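Local coordinates for protein spermidine synthase (Corynebacterium glutamicum ATCC 13032, PDB 3GJY) that probably makes spermidine by transferring an aminopropyl group from decarboxylated S-adenosylmethionine to putrescine, as in other spermidine synthases, at residues T179-E184 with R289-S294. Residues are numbered along the deposited sequence; the frame is centred on the assembly and turned at random. Where two conformers were deposited one is given.
Sequences TVEFFE and RHDGVS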
loop_
_atom_site.group_PDB
_atom_site.type_symbol
_atom_site.label_atom_id
_atom_site.label_comp_id
_atom_site.label_asym_id
_atom_site.label_seq_id
_atom_site.Cartn_x
_atom_site.Cartn_y
_atom_site.Cartn_z
ATOM N N THR A 179 -5.027 -11.357 8.423
ATOM C CA THR A 179 -5.805 -12.572 8.608
ATOM C C THR A 179 -6.783 -12.797 7.471
ATOM O O THR A 179 -7.189 -11.869 6.739
ATOM C CB THR A 179 -6.638 -12.510 9.898
ATOM O OG1 THR A 179 -7.521 -11.381 9.811
ATOM C CG2 THR A 179 -5.753 -12.369 11.101
ATOM N N VAL A 180 -7.225 -14.047 7.380
ATOM C CA VAL A 180 -8.252 -14.431 6.411
ATOM C C VAL A 180 -9.499 -13.560 6.590
ATOM O O VAL A 180 -10.086 -13.094 5.608
ATOM C CB VAL A 180 -8.584 -15.911 6.580
ATOM C CG1 VAL A 180 -9.907 -16.270 5.833
ATOM C CG2 VAL A 180 -7.379 -16.793 6.118
ATOM N N GLU A 181 -9.863 -13.275 7.835
ATOM C CA GLU A 181 -11.057 -12.462 8.074
ATOM C C GLU A 181 -10.891 -11.054 7.509
ATOM O O GLU A 181 -11.817 -10.520 6.891
ATOM C CB GLU A 181 -11.382 -12.402 9.582
ATOM C CG GLU A 181 -11.896 -13.742 10.166
ATOM C CD GLU A 181 -10.785 -14.733 10.441
ATOM O OE1 GLU A 181 -9.585 -14.356 10.458
ATOM O OE2 GLU A 181 -11.134 -15.927 10.654
ATOM N N PHE A 182 -9.705 -10.466 7.687
ATOM C CA PHE A 182 -9.434 -9.157 7.091
ATOM C C PHE A 182 -9.531 -9.212 5.573
ATOM O O PHE A 182 -10.198 -8.370 4.983
ATOM C CB PHE A 182 -8.063 -8.639 7.517
ATOM C CG PHE A 182 -7.639 -7.391 6.792
ATOM C CD1 PHE A 182 -8.274 -6.168 7.028
ATOM C CD2 PHE A 182 -6.601 -7.441 5.859
ATOM C CE1 PHE A 182 -7.858 -5.016 6.338
ATOM C CE2 PHE A 182 -6.190 -6.306 5.193
ATOM C CZ PHE A 182 -6.815 -5.104 5.413
ATOM N N PHE A 183 -8.926 -10.229 4.973
ATOM C CA PHE A 183 -8.954 -10.358 3.510
ATOM C C PHE A 183 -10.382 -10.567 3.004
ATOM O O PHE A 183 -10.748 -10.035 1.959
ATOM C CB PHE A 183 -8.034 -11.479 3.006
ATOM C CG PHE A 183 -6.592 -11.272 3.403
ATOM C CD1 PHE A 183 -5.983 -10.017 3.278
ATOM C CD2 PHE A 183 -5.850 -12.336 3.934
ATOM C CE1 PHE A 183 -4.650 -9.838 3.689
ATOM C CE2 PHE A 183 -4.531 -12.170 4.325
ATOM C CZ PHE A 183 -3.940 -10.923 4.220
ATOM N N GLU A 184 -11.205 -11.290 3.785
ATOM C CA GLU A 184 -12.607 -11.503 3.400
ATOM C C GLU A 184 -13.386 -10.186 3.402
ATOM O O GLU A 184 -14.241 -9.965 2.512
ATOM C CB GLU A 184 -13.336 -12.506 4.328
ATOM C CG GLU A 184 -12.879 -13.977 4.148
ATOM C CD GLU A 184 -13.471 -14.715 2.909
ATOM O OE1 GLU A 184 -14.022 -14.078 1.968
ATOM O OE2 GLU A 184 -13.345 -15.968 2.878
ATOM N N ARG A 289 -3.266 -17.034 8.573
ATOM C CA ARG A 289 -3.596 -16.511 9.915
ATOM C C ARG A 289 -5.074 -16.185 10.035
ATOM O O ARG A 289 -5.723 -15.800 9.051
ATOM C CB ARG A 289 -2.822 -15.244 10.224
ATOM C CG ARG A 289 -1.308 -15.428 10.152
ATOM C CD ARG A 289 -0.638 -14.112 10.375
ATOM N NE ARG A 289 0.814 -14.230 10.451
ATOM C CZ ARG A 289 1.628 -13.187 10.517
ATOM N NH1 ARG A 289 1.142 -11.943 10.498
ATOM N NH2 ARG A 289 2.946 -13.391 10.599
ATOM N N HIS A 290 -5.583 -16.326 11.254
ATOM C CA HIS A 290 -6.962 -15.985 11.589
ATOM C C HIS A 290 -6.988 -15.027 12.762
ATOM O O HIS A 290 -6.058 -14.996 13.580
ATOM C CB HIS A 290 -7.775 -17.246 11.889
ATOM C CG HIS A 290 -8.096 -18.015 10.659
ATOM N ND1 HIS A 290 -9.259 -17.821 9.952
ATOM C CD2 HIS A 290 -7.370 -18.923 9.958
ATOM C CE1 HIS A 290 -9.268 -18.623 8.902
ATOM N NE2 HIS A 290 -8.127 -19.286 8.872
ATOM N N ASP A 291 -8.053 -14.231 12.837
ATOM C CA ASP A 291 -8.262 -13.358 13.989
ATOM C C ASP A 291 -8.185 -14.186 15.265
ATOM O O ASP A 291 -8.678 -15.314 15.312
ATOM C CB ASP A 291 -9.651 -12.721 13.941
ATOM C CG ASP A 291 -9.786 -11.654 12.856
ATOM O OD1 ASP A 291 -8.774 -11.199 12.282
ATOM O OD2 ASP A 291 -10.929 -11.267 12.630
ATOM N N GLY A 292 -7.543 -13.602 16.264
ATOM C CA GLY A 292 -7.512 -14.187 17.593
ATOM C C GLY A 292 -8.876 -14.236 18.260
ATOM O O GLY A 292 -9.807 -13.484 17.906
ATOM N N VAL A 293 -8.998 -15.137 19.227
ATOM C CA VAL A 293 -10.190 -15.219 20.066
ATOM C C VAL A 293 -10.379 -13.880 20.799
ATOM O O VAL A 293 -9.409 -13.140 21.030
ATOM C CB VAL A 293 -10.104 -16.424 21.070
ATOM C CG1 VAL A 293 -9.123 -16.143 22.207
ATOM C CG2 VAL A 293 -11.480 -16.807 21.617
ATOM N N SER A 294 -11.620 -13.568 21.156
ATOM C CA SER A 294 -11.883 -12.329 21.861
ATOM C C SER A 294 -11.245 -12.299 23.244
ATOM O O SER A 294 -11.363 -13.267 24.028
ATOM C CB SER A 294 -13.376 -12.078 21.988
ATOM O OG SER A 294 -13.531 -10.928 22.798
HETATM O O HOH W 1 -11.503 -15.989 13.580
#
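The carboxylate of Glu181 takes two bonds from the C-terminal tail. His290 ND1 gives a nearly straight bond to Glu181 OE2 (2.8 Å, 174°), on the syn side of the carboxylate. The acceptor lies in the ring plane; the carboxylate plane is turned 66° from the ring. Glu181 OE1 accepts from the backbone Asp291 N at 2.8 Å, from above the carboxylate plane. A bend at chi2 (79°) brings both Glu181 oxygens to the tail donors.

Thr179 is the N-cap of helix 180-189. Its OG1 accepts from Phe182 N at 3.2 Å and donates to Asp291 OD1 at 2.8 Å. Asp291 OD2 forms a salt bridge with Arg149 of helix 148-153. At the first turn, Val180 N donates to Arg289 O at 2.8 Å.

Val180 CG2 sits over one face of the His290 ring in a CH-pi contact, 4.1 Å from the centroid. Thr179 CG2 rests on the backbone between His290 and Asp291.

The tail thus binds the capped start of the helix: Arg289 O takes a first-turn N-H, while Asp291 OD1 holds the N-cap hydroxyl and so fixes its rotation. Glu181 and Asp291 carboxylates lie close, a repulsion that Arg149 and the donors on Glu181 probably offset.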